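Local coordinates for protein single domain haemoglobin (PDB 2WY4) that binds a heme group whose iron takes a small ligand such as cyanide, and probably carries or transforms oxygen, perhaps in nitric oxide removal, at residues 7-12 against 62-67; 23-28 against 51-56; 100-105 against 118-123. All blocks are in the same frame, centred on the assembly; numbering follows the deposited sequence. Where two conformers were deposited one is given.

Contact 1 (7-12 against 62-67); sequences QIIKDC and MAAKNI
Ile-9 and Ala-64 meet where the A helix of a globin fold, the first part of helix 4-34, runs against the end of the E helix, 51-65. Their CA atoms lie 5.9 Å apart, the nearest pair of the two segments.

The apolar part is small and centred on one methyl group. Ile-9 has CG2 anti to its backbone N, with CG1 at chi1 -65°, and this directs the branch methyl toward Ala-64: Ile-9 CG2 sits 3.6 Å from Ala-64 CB. From the turn beyond the helix, Ile-67 closes on the same methyl, its CG2 4.0 Å from Ile-9 CG2. The other branch of Ile-9 leans on Trp-119 of helix 113-139, so this residue packs against both neighbouring helices.

The polar part belongs to Lys-10, whose chain bends at chi2 and then runs out straight alongside Ala-64 to the last carbonyls of helix 51-65. Positive charge at a helix C-terminus should be electrostatically welcome. The position of the amine is uncertain, however, as the residue was deposited in two conformers and the modelled Lys-10 NZ lies 2.2 Å from Lys-65 O, too short to be real. As modelled, Lys-10 NZ would donate to Ala-64 O (3.0 Å), a carbonyl oxygen that also accepts Ile-67 N.

Contact 2 (23-28 against 51-56); sequences LTNEFY and EQPKAL. With HEM (protoporphyrin IX containing Fe), chain B; CYN (cyanide ion), chain C.
Tyr-28 and Gln-52 meet on the distal side of the heme, the phenol beyond the cyanide N and the amide to one side of it. Tyr-28 OH donates to the cyanide N at a short 2.5 Å. On the iron side, the cyanide (CYN) C lies 2.0 Å from the heme (HEM) FE. On the same phenol oxygen, Gln-52 NE2 donates at 2.9 Å; the bond is nearly straight (168°) and lies in the amide plane. The hydroxyl is gripped by two hydrogen bonds, one given and one received. Gln-52 CG is anti to its backbone N, and a bend at chi2 then brings the amide back over the porphyrin, NE2 to the phenol and OE1 to Lys-46.

Beside this network Leu-56 rests one methyl, CD1, on the heme and packs the other, CD2, 3.4 Å from Tyr-28 OH and 3.5 Å from Phe-27 CD2. Phe-27 in turn sets its edge over the centre of one face of Tyr-28.

This is the distal pocket of a globin, built where the B and E helices cross; the axes of 23-28 and 51-56 pass 8.7 Å apart at 111°. A tyrosine and a glutamine paired at the ligand are also familiar from flavohaemoglobins, relatives of single-domain bacterial globins.

Farther from the heme, the Thr-24 side chain ties its helix to the backbone of 51-56. With OG1 between the backbone N and carbonyl carbon (chi1 58°), it donates to Pro-53 O at 2.7 Å from above the carbonyl plane. Asn-25 lays OD1 3.4 Å from Pro-53 CG.

Contact 3 (100-105 against 118-123); sequences CLLKAI and AWEVAY
Ile-105 and Trp-119 meet at about a right angle, the isoleucine coming end-on to the flat of the indole. Its CD1 lies 4.1 Å from the centroid of the five-membered ring of Trp-119 and 24° off the ring normal, a CH-pi contact. The methyl is nearest to CG, so it sits toward the rim and not over the middle of the indole. Ile-105 has CG1 beside its backbone N and is extended at chi2 (172°), which carries CD1 the full length of the side chain to the ring.

One turn back, Leu-102 approaches the root of the same tryptophan. Its CD1 touches two methylenes, 3.9 Å from Trp-119 CB and 3.7 Å from Glu-120 CG. Glu-120 runs across the leucine at about a right angle and, in the conformer modelled, continues extended, so only its aliphatic part joins the apolar contact while the carboxylate ends at the exposed side.

Leu-101 faces deeper into the protein. It and Tyr-123 cross obliquely, with Leu-101 CD2 4.0 Å from Tyr-123 CD1. The Tyr-123 ring reaches inward to touch the heme, and its hydroxyl is hydrogen-bonded to Tyr-94 O. Ile-60 of helix 51-65 touches both Leu-101 and Trp-119.

No hydrogen bond joins 100-105 to 118-123; two methyls meet rings and a third meets methylenes. The segment axes are 10.5 Å apart and nearly antiparallel at 154°, a spacing wide enough for large side chains. This is the pairing of the G and H helices of the globin fold, here packed beside the heme pocket.

Overall arrangement
Contacts 1 and 2 join the same two helices, 4-34 and 51-65, at points whose centres are 18 Å apart, and contact 2 is nested within the chain loop that contact 1 closes. Contact 1 is partly buried and away from the heme, a few methyls plus a lysine amine at a helix end. Contact 2 is buried, builds the ligand site, and combines hydrogen bonds to and around the ligand with close apolar packing. Contact 3, also buried but wholly apolar across its segments, uses helices 94-109 and 113-139 and touches both others: Ile-8 CG2 packs 3.8 Å from Ala-118 CB, and Phe-27 CD1 3.4 Å from Leu-101 N.

Contact 1 (7-12 against 62-67)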
loop_
_atom_site.group_PDB
_atom_site.type_symbol
_atom_site.label_atom_id
_atom_site.label_comp_id
_atom_site.label_asym_id
_atom_site.label_seq_id
_atom_site.Cartn_x
_atom_site.Cartn_y
_atom_site.Cartn_z
ATOM N N GLN A 7 -12.980 -9.548 8.338
ATOM C CA GLN A 7 -12.555 -10.918 8.141
ATOM C C GLN A 7 -11.999 -11.146 6.743
ATOM O O GLN A 7 -11.037 -11.888 6.573
ATOM C CB GLN A 7 -13.661 -11.910 8.473
ATOM C CG GLN A 7 -13.190 -13.357 8.380
ATOM C CD GLN A 7 -12.230 -13.677 9.476
ATOM O OE1 GLN A 7 -12.576 -13.568 10.655
ATOM N NE2 GLN A 7 -11.018 -14.061 9.114
ATOM N N ILE A 8 -12.588 -10.525 5.727
ATOM C CA ILE A 8 -12.068 -10.644 4.379
ATOM C C ILE A 8 -10.635 -10.125 4.343
ATOM O O ILE A 8 -9.759 -10.767 3.759
ATOM C CB ILE A 8 -12.936 -9.861 3.395
ATOM C CG1 ILE A 8 -14.178 -10.679 3.076
ATOM C CG2 ILE A 8 -12.190 -9.613 2.086
ATOM C CD1 ILE A 8 -15.279 -9.901 2.263
ATOM N N ILE A 9 -10.383 -8.966 4.945
ATOM C CA ILE A 9 -9.019 -8.455 4.963
ATOM C C ILE A 9 -8.087 -9.428 5.678
ATOM O O ILE A 9 -7.007 -9.718 5.170
ATOM C CB ILE A 9 -8.973 -7.026 5.553
ATOM C CG1 ILE A 9 -9.736 -6.042 4.658
ATOM C CG2 ILE A 9 -7.515 -6.559 5.768
ATOM C CD1 ILE A 9 -9.326 -6.003 3.237
ATOM N N LYS A 10 -8.484 -9.964 6.827
ATOM C CA LYS A 10 -7.651 -10.970 7.514
ATOM C C LYS A 10 -7.421 -12.195 6.638
ATOM O O LYS A 10 -6.313 -12.755 6.633
ATOM C CB LYS A 10 -8.282 -11.402 8.841
ATOM C CG LYS A 10 -8.449 -10.293 9.845
ATOM C CD LYS A 10 -7.161 -9.574 10.135
ATOM C CE LYS A 10 -7.309 -8.666 11.351
ATOM N NZ LYS A 10 -6.099 -7.844 11.555
ATOM N N ASP A 11 -8.431 -12.632 5.900
ATOM C CA ASP A 11 -8.335 -13.801 5.045
ATOM C C ASP A 11 -7.291 -13.584 3.970
ATOM O O ASP A 11 -6.738 -14.522 3.428
ATOM C CB ASP A 11 -9.676 -14.083 4.336
ATOM C CG ASP A 11 -10.771 -14.600 5.254
ATOM O OD1 ASP A 11 -10.527 -15.033 6.394
ATOM O OD2 ASP A 11 -11.941 -14.623 4.844
ATOM N N CYS A 12 -7.044 -12.331 3.646
ATOM C CA CYS A 12 -6.078 -11.988 2.614
ATOM C C CYS A 12 -4.645 -11.967 3.111
ATOM O O CYS A 12 -3.723 -11.978 2.289
ATOM C CB CYS A 12 -6.440 -10.659 1.950
ATOM S SG CYS A 12 -7.925 -10.795 0.910
ATOM N N MET A 62 1.250 -5.568 7.132
ATOM C CA MET A 62 1.193 -4.909 8.423
ATOM C C MET A 62 -0.149 -4.217 8.607
ATOM O O MET A 62 -0.719 -4.241 9.687
ATOM C CB MET A 62 2.330 -3.888 8.552
ATOM C CG MET A 62 2.531 -3.329 9.914
ATOM S SD MET A 62 3.097 -4.672 11.053
ATOM C CE MET A 62 3.790 -3.626 12.328
ATOM N N ALA A 63 -0.634 -3.575 7.547
ATOM C CA ALA A 63 -1.906 -2.863 7.642
ATOM C C ALA A 63 -3.074 -3.863 7.752
ATOM O O ALA A 63 -3.994 -3.686 8.543
ATOM C CB ALA A 63 -2.079 -1.962 6.426
ATOM N N ALA A 64 -3.043 -4.903 6.937
ATOM C CA ALA A 64 -4.122 -5.898 6.977
ATOM C C ALA A 64 -4.207 -6.555 8.358
ATOM O O ALA A 64 -5.282 -6.752 8.899
ATOM C CB ALA A 64 -3.920 -6.942 5.873
ATOM N N LYS A 65 -3.053 -6.884 8.935
ATOM C CA LYS A 65 -3.021 -7.450 10.281
ATOM C C LYS A 65 -3.627 -6.531 11.319
ATOM O O LYS A 65 -4.246 -6.998 12.272
ATOM C CB LYS A 65 -1.580 -7.733 10.723
ATOM C CG LYS A 65 -0.885 -8.917 10.058
ATOM C CD LYS A 65 0.643 -8.935 10.352
ATOM C CE LYS A 65 0.971 -8.813 11.820
ATOM N NZ LYS A 65 0.662 -9.994 12.667
ATOM N N ASN A 66 -3.479 -5.232 11.113
ATOM C CA ASN A 66 -3.945 -4.256 12.084
ATOM C C ASN A 66 -5.147 -3.462 11.612
ATOM O O ASN A 66 -5.433 -2.370 12.118
ATOM C CB ASN A 66 -2.794 -3.308 12.450
ATOM C CG ASN A 66 -1.656 -4.025 13.151
ATOM O OD1 ASN A 66 -0.574 -4.238 12.570
ATOM N ND2 ASN A 66 -1.912 -4.430 14.388
ATOM N N ILE A 67 -5.877 -4.031 10.662
ATOM C CA ILE A 67 -6.947 -3.232 10.041
ATOM C C ILE A 67 -8.053 -2.744 11.012
ATOM O O ILE A 67 -8.643 -1.692 10.799
ATOM C CB ILE A 67 -7.553 -3.967 8.860
ATOM C CG1 ILE A 67 -8.390 -2.993 8.001
ATOM C CG2 ILE A 67 -8.386 -5.134 9.356
ATOM C CD1 ILE A 67 -7.593 -1.830 7.463
#

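Contact 2 (23-28 against 51-56)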
loop_
_atom_site.group_PDB
_atom_site.type_symbol
_atom_site.label_atom_id
_atom_site.label_comp_id
_atom_site.label_asym_id
_atom_site.label_seq_id
_atom_site.Cartn_x
_atom_site.Cartn_y
_atom_site.Cartn_z
ATOM N N LEU A 23 2.054 -9.419 -6.206
ATOM C CA LEU A 23 1.066 -8.342 -6.239
ATOM C C LEU A 23 1.775 -6.992 -6.372
ATOM O O LEU A 23 1.367 -6.149 -7.150
ATOM C CB LEU A 23 0.256 -8.347 -4.960
ATOM C CG LEU A 23 -0.793 -7.268 -4.823
ATOM C CD1 LEU A 23 -1.809 -7.363 -5.943
ATOM C CD2 LEU A 23 -1.487 -7.405 -3.491
ATOM N N THR A 24 2.834 -6.771 -5.584
ATOM C CA THR A 24 3.453 -5.472 -5.649
ATOM C C THR A 24 4.288 -5.294 -6.908
ATOM O O THR A 24 4.429 -4.191 -7.397
ATOM C CB THR A 24 4.213 -5.107 -4.397
ATOM O OG1 THR A 24 5.221 -6.101 -4.161
ATOM C CG2 THR A 24 3.281 -5.140 -3.198
ATOM N N ASN A 25 4.844 -6.368 -7.445
ATOM C CA ASN A 25 5.483 -6.252 -8.746
ATOM C C ASN A 25 4.468 -5.726 -9.758
ATOM O O ASN A 25 4.780 -4.847 -10.536
ATOM C CB ASN A 25 6.020 -7.591 -9.224
ATOM C CG ASN A 25 7.331 -7.927 -8.653
ATOM O OD1 ASN A 25 8.069 -7.063 -8.190
ATOM N ND2 ASN A 25 7.643 -9.207 -8.701
ATOM N N GLU A 26 3.251 -6.261 -9.731
ATOM C CA GLU A 26 2.182 -5.817 -10.637
ATOM C C GLU A 26 1.780 -4.365 -10.354
ATOM O O GLU A 26 1.640 -3.577 -11.275
ATOM C CB GLU A 26 0.996 -6.788 -10.574
ATOM C CG GLU A 26 -0.184 -6.402 -11.468
ATOM C CD GLU A 26 0.037 -6.693 -12.926
ATOM O OE1 GLU A 26 1.038 -7.324 -13.276
ATOM O OE2 GLU A 26 -0.845 -6.314 -13.734
ATOM N N PHE A 27 1.679 -4.002 -9.085
ATOM C CA PHE A 27 1.399 -2.626 -8.702
ATOM C C PHE A 27 2.436 -1.667 -9.294
ATOM O O PHE A 27 2.048 -0.657 -9.900
ATOM C CB PHE A 27 1.388 -2.499 -7.180
ATOM C CG PHE A 27 1.483 -1.097 -6.658
ATOM C CD1 PHE A 27 0.367 -0.290 -6.565
ATOM C CD2 PHE A 27 2.694 -0.598 -6.231
ATOM C CE1 PHE A 27 0.483 0.934 -6.066
ATOM C CE2 PHE A 27 2.807 0.632 -5.715
ATOM C CZ PHE A 27 1.687 1.436 -5.678
ATOM N N TYR A 28 3.742 -1.941 -9.142
ATOM C CA TYR A 28 4.724 -1.020 -9.683
ATOM C C TYR A 28 4.722 -0.982 -11.204
ATOM O O TYR A 28 4.970 0.054 -11.778
ATOM C CB TYR A 28 6.148 -1.332 -9.166
ATOM C CG TYR A 28 6.311 -0.938 -7.700
ATOM C CD1 TYR A 28 6.218 0.379 -7.322
ATOM C CD2 TYR A 28 6.538 -1.878 -6.712
ATOM C CE1 TYR A 28 6.322 0.767 -6.031
ATOM C CE2 TYR A 28 6.663 -1.482 -5.398
ATOM C CZ TYR A 28 6.526 -0.162 -5.051
ATOM O OH TYR A 28 6.629 0.207 -3.724
ATOM N N GLU A 51 13.730 -5.686 -3.394
ATOM C CA GLU A 51 13.641 -5.149 -2.030
ATOM C C GLU A 51 12.435 -4.247 -1.815
ATOM O O GLU A 51 11.764 -4.353 -0.804
ATOM C CB GLU A 51 14.923 -4.410 -1.604
ATOM C CG GLU A 51 14.871 -4.024 -0.138
ATOM C CD GLU A 51 16.123 -3.357 0.381
ATOM O OE1 GLU A 51 17.008 -3.034 -0.438
ATOM O OE2 GLU A 51 16.194 -3.145 1.619
ATOM N N GLN A 52 12.176 -3.335 -2.744
ATOM C CA GLN A 52 11.017 -2.459 -2.551
ATOM C C GLN A 52 9.669 -3.180 -2.746
ATOM O O GLN A 52 8.766 -2.962 -1.973
ATOM C CB GLN A 52 11.160 -1.183 -3.387
ATOM C CG GLN A 52 9.956 -0.252 -3.289
ATOM C CD GLN A 52 9.806 0.286 -1.895
ATOM O OE1 GLN A 52 10.769 0.392 -1.127
ATOM N NE2 GLN A 52 8.570 0.671 -1.557
ATOM N N PRO A 53 9.531 -4.006 -3.765
ATOM C CA PRO A 53 8.323 -4.839 -3.830
ATOM C C PRO A 53 8.085 -5.620 -2.557
ATOM O O PRO A 53 6.959 -5.695 -2.098
ATOM C CB PRO A 53 8.571 -5.717 -5.051
ATOM C CG PRO A 53 9.433 -4.854 -5.944
ATOM C CD PRO A 53 10.350 -4.146 -4.987
ATOM N N LYS A 54 9.122 -6.171 -1.952
ATOM C CA LYS A 54 8.925 -6.912 -0.722
ATOM C C LYS A 54 8.541 -5.964 0.422
ATOM O O LYS A 54 7.662 -6.268 1.246
ATOM C CB LYS A 54 10.215 -7.681 -0.387
ATOM C CG LYS A 54 10.437 -8.918 -1.271
ATOM C CD LYS A 54 11.729 -9.637 -0.912
ATOM C CE LYS A 54 12.243 -10.551 -2.072
ATOM N NZ LYS A 54 13.705 -10.909 -1.991
ATOM N N ALA A 55 9.173 -4.796 0.458
ATOM C CA ALA A 55 8.897 -3.857 1.513
ATOM C C ALA A 55 7.427 -3.408 1.479
ATOM O O ALA A 55 6.768 -3.279 2.511
ATOM C CB ALA A 55 9.794 -2.645 1.412
ATOM N N LEU A 56 6.911 -3.106 0.274
ATOM C CA LEU A 56 5.529 -2.683 0.149
ATOM C C LEU A 56 4.604 -3.795 0.547
ATOM O O LEU A 56 3.606 -3.536 1.242
ATOM C CB LEU A 56 5.249 -2.218 -1.275
ATOM C CG LEU A 56 3.818 -1.723 -1.491
ATOM C CD1 LEU A 56 3.446 -0.584 -0.526
ATOM C CD2 LEU A 56 3.656 -1.334 -2.962
HETATM C CHA HEM B . 8.826 3.750 0.137
HETATM C CHB HEM B . 4.805 1.802 1.916
HETATM C CHC HEM B . 2.205 5.088 -0.465
HETATM C CHD HEM B . 6.214 6.604 -2.744
HETATM C C1A HEM B . 7.996 3.000 0.881
HETATM C C2A HEM B . 8.361 1.961 1.796
HETATM C C3A HEM B . 7.248 1.391 2.292
HETATM C C4A HEM B . 6.139 2.086 1.667
HETATM C CMA HEM B . 7.175 0.255 3.323
HETATM C CAA HEM B . 9.822 1.586 2.150
HETATM C CBA HEM B . 10.544 2.735 2.858
HETATM C CGA HEM B . 10.554 2.731 4.352
HETATM O O1A HEM B . 10.248 1.681 4.976
HETATM O O2A HEM B . 10.945 3.807 4.931
HETATM C C1B HEM B . 3.751 2.507 1.397
HETATM C C2B HEM B . 2.384 2.276 1.701
HETATM C C3B HEM B . 1.660 3.195 1.040
HETATM C C4B HEM B . 2.552 4.024 0.307
HETATM C CMB HEM B . 1.863 1.127 2.554
HETATM C CAB HEM B . 0.138 3.380 0.967
HETATM C CBB HEM B . -0.627 3.307 2.041
HETATM C C1C HEM B . 3.039 5.838 -1.261
HETATM C C2C HEM B . 2.718 6.938 -2.101
HETATM C C3C HEM B . 3.820 7.310 -2.718
HETATM C C4C HEM B . 4.904 6.444 -2.329
HETATM C CMC HEM B . 1.331 7.594 -2.184
HETATM C CAC HEM B . 3.940 8.452 -3.713
HETATM C CBC HEM B . 4.352 8.190 -4.959
HETATM C C1D HEM B . 7.276 5.956 -2.144
HETATM C C2D HEM B . 8.613 6.159 -2.552
HETATM C C3D HEM B . 9.459 5.301 -1.680
HETATM C C4D HEM B . 8.527 4.663 -0.810
HETATM C CMD HEM B . 9.087 7.088 -3.648
HETATM C CAD HEM B . 10.965 5.109 -1.711
HETATM C CBD HEM B . 11.264 3.755 -2.347
HETATM C CGD HEM B . 12.700 3.563 -2.731
HETATM O O1D HEM B . 12.928 3.092 -3.852
HETATM O O2D HEM B . 13.578 3.865 -1.879
HETATM N NA HEM B . 6.621 3.067 0.798
HETATM N NB HEM B . 3.835 3.588 0.557
HETATM N NC HEM B . 4.388 5.554 -1.413
HETATM N ND HEM B . 7.233 5.050 -1.110
HETATM FE FE HEM B . 5.527 4.321 -0.276
HETATM C C CYN C . 5.510 2.994 -1.783
HETATM N N CYN C . 5.565 2.199 -2.606
#

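Contact 3 (100-105 against 118-123)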
loop_
_atom_site.group_PDB
_atom_site.type_symbol
_atom_site.label_atom_id
_atom_site.label_comp_id
_atom_site.label_asym_id
_atom_site.label_seq_id
_atom_site.Cartn_x
_atom_site.Cartn_y
_atom_site.Cartn_z
ATOM N N CYS A 100 -3.845 2.091 -8.537
ATOM C CA CYS A 100 -2.943 1.102 -9.091
ATOM C C CYS A 100 -2.945 -0.177 -8.241
ATOM O O CYS A 100 -2.891 -1.273 -8.774
ATOM C CB CYS A 100 -1.531 1.656 -9.163
ATOM S SG CYS A 100 -1.371 3.042 -10.301
ATOM N N LEU A 101 -3.028 -0.025 -6.928
ATOM C CA LEU A 101 -3.082 -1.194 -6.069
ATOM C C LEU A 101 -4.367 -1.995 -6.284
ATOM O O LEU A 101 -4.342 -3.221 -6.389
ATOM C CB LEU A 101 -2.978 -0.816 -4.596
ATOM C CG LEU A 101 -3.005 -1.982 -3.608
ATOM C CD1 LEU A 101 -1.794 -2.905 -3.822
ATOM C CD2 LEU A 101 -3.062 -1.455 -2.199
ATOM N N LEU A 102 -5.507 -1.318 -6.357
ATOM C CA LEU A 102 -6.755 -2.024 -6.584
ATOM C C LEU A 102 -6.767 -2.733 -7.935
ATOM O O LEU A 102 -7.291 -3.856 -8.063
ATOM C CB LEU A 102 -7.981 -1.101 -6.421
ATOM C CG LEU A 102 -8.525 -1.135 -4.970
ATOM C CD1 LEU A 102 -9.302 -2.410 -4.692
ATOM C CD2 LEU A 102 -7.430 -0.958 -3.899
ATOM N N LYS A 103 -6.173 -2.111 -8.940
ATOM C CA LYS A 103 -6.070 -2.757 -10.224
ATOM C C LYS A 103 -5.170 -3.997 -10.166
ATOM O O LYS A 103 -5.478 -5.012 -10.751
ATOM C CB LYS A 103 -5.600 -1.771 -11.302
ATOM C CG LYS A 103 -5.480 -2.419 -12.637
ATOM C CD LYS A 103 -5.370 -1.415 -13.752
ATOM C CE LYS A 103 -3.957 -1.022 -14.065
ATOM N NZ LYS A 103 -3.828 -0.700 -15.527
ATOM N N ALA A 104 -4.055 -3.890 -9.452
ATOM C CA ALA A 104 -3.150 -5.017 -9.293
ATOM C C ALA A 104 -3.883 -6.179 -8.618
ATOM O O ALA A 104 -3.714 -7.343 -8.999
ATOM C CB ALA A 104 -1.923 -4.601 -8.440
ATOM N N ILE A 105 -4.700 -5.843 -7.621
ATOM C CA ILE A 105 -5.470 -6.848 -6.907
ATOM C C ILE A 105 -6.474 -7.538 -7.841
ATOM O O ILE A 105 -6.590 -8.744 -7.875
ATOM C CB ILE A 105 -6.163 -6.226 -5.668
ATOM C CG1 ILE A 105 -5.128 -5.954 -4.575
ATOM C CG2 ILE A 105 -7.263 -7.149 -5.115
ATOM C CD1 ILE A 105 -5.709 -5.172 -3.404
ATOM N N ALA A 118 -13.938 -4.588 0.001
ATOM C CA ALA A 118 -13.296 -4.578 1.284
ATOM C C ALA A 118 -11.920 -3.903 1.155
ATOM O O ALA A 118 -11.537 -3.140 2.027
ATOM C CB ALA A 118 -13.205 -5.996 1.852
ATOM N N TRP A 119 -11.207 -4.164 0.059
ATOM C CA TRP A 119 -9.884 -3.534 -0.132
ATOM C C TRP A 119 -9.993 -2.061 -0.474
ATOM O O TRP A 119 -9.146 -1.259 -0.098
ATOM C CB TRP A 119 -9.107 -4.287 -1.229
ATOM C CG TRP A 119 -8.329 -5.448 -0.615
ATOM C CD1 TRP A 119 -8.652 -6.785 -0.611
ATOM C CD2 TRP A 119 -7.184 -5.324 0.227
ATOM N NE1 TRP A 119 -7.731 -7.498 0.131
ATOM C CE2 TRP A 119 -6.843 -6.612 0.678
ATOM C CE3 TRP A 119 -6.412 -4.242 0.655
ATOM C CZ2 TRP A 119 -5.731 -6.847 1.473
ATOM C CZ3 TRP A 119 -5.323 -4.477 1.452
ATOM C CH2 TRP A 119 -5.013 -5.758 1.874
ATOM N N GLU A 120 -11.063 -1.687 -1.173
ATOM C CA GLU A 120 -11.270 -0.273 -1.489
ATOM C C GLU A 120 -11.444 0.501 -0.180
ATOM O O GLU A 120 -10.842 1.558 0.045
ATOM C CB GLU A 120 -12.524 -0.055 -2.339
ATOM C CG GLU A 120 -12.468 -0.686 -3.703
ATOM C CD GLU A 120 -13.668 -0.303 -4.551
ATOM O OE1 GLU A 120 -14.643 0.249 -3.993
ATOM O OE2 GLU A 120 -13.621 -0.545 -5.768
ATOM N N VAL A 121 -12.280 -0.042 0.699
ATOM C CA VAL A 121 -12.517 0.570 1.995
ATOM C C VAL A 121 -11.248 0.588 2.882
ATOM O O VAL A 121 -10.901 1.616 3.497
ATOM C CB VAL A 121 -13.675 -0.159 2.701
ATOM C CG1 VAL A 121 -13.866 0.335 4.093
ATOM C CG2 VAL A 121 -14.988 0.028 1.921
ATOM N N ALA A 122 -10.584 -0.551 2.969
ATOM C CA ALA A 122 -9.385 -0.649 3.781
ATOM C C ALA A 122 -8.336 0.311 3.286
ATOM O O ALA A 122 -7.682 0.957 4.089
ATOM C CB ALA A 122 -8.830 -2.050 3.769
ATOM N N TYR A 123 -8.129 0.362 1.979
ATOM C CA TYR A 123 -7.114 1.271 1.461
ATOM C C TYR A 123 -7.400 2.717 1.867
ATOM O O TYR A 123 -6.519 3.460 2.252
ATOM C CB TYR A 123 -6.933 1.184 -0.062
ATOM C CG TYR A 123 -5.849 2.159 -0.508
ATOM C CD1 TYR A 123 -4.499 1.814 -0.377
ATOM C CD2 TYR A 123 -6.156 3.436 -0.906
ATOM C CE1 TYR A 123 -3.521 2.675 -0.693
ATOM C CE2 TYR A 123 -5.166 4.318 -1.253
ATOM C CZ TYR A 123 -3.840 3.952 -1.113
ATOM O OH TYR A 123 -2.844 4.852 -1.439
#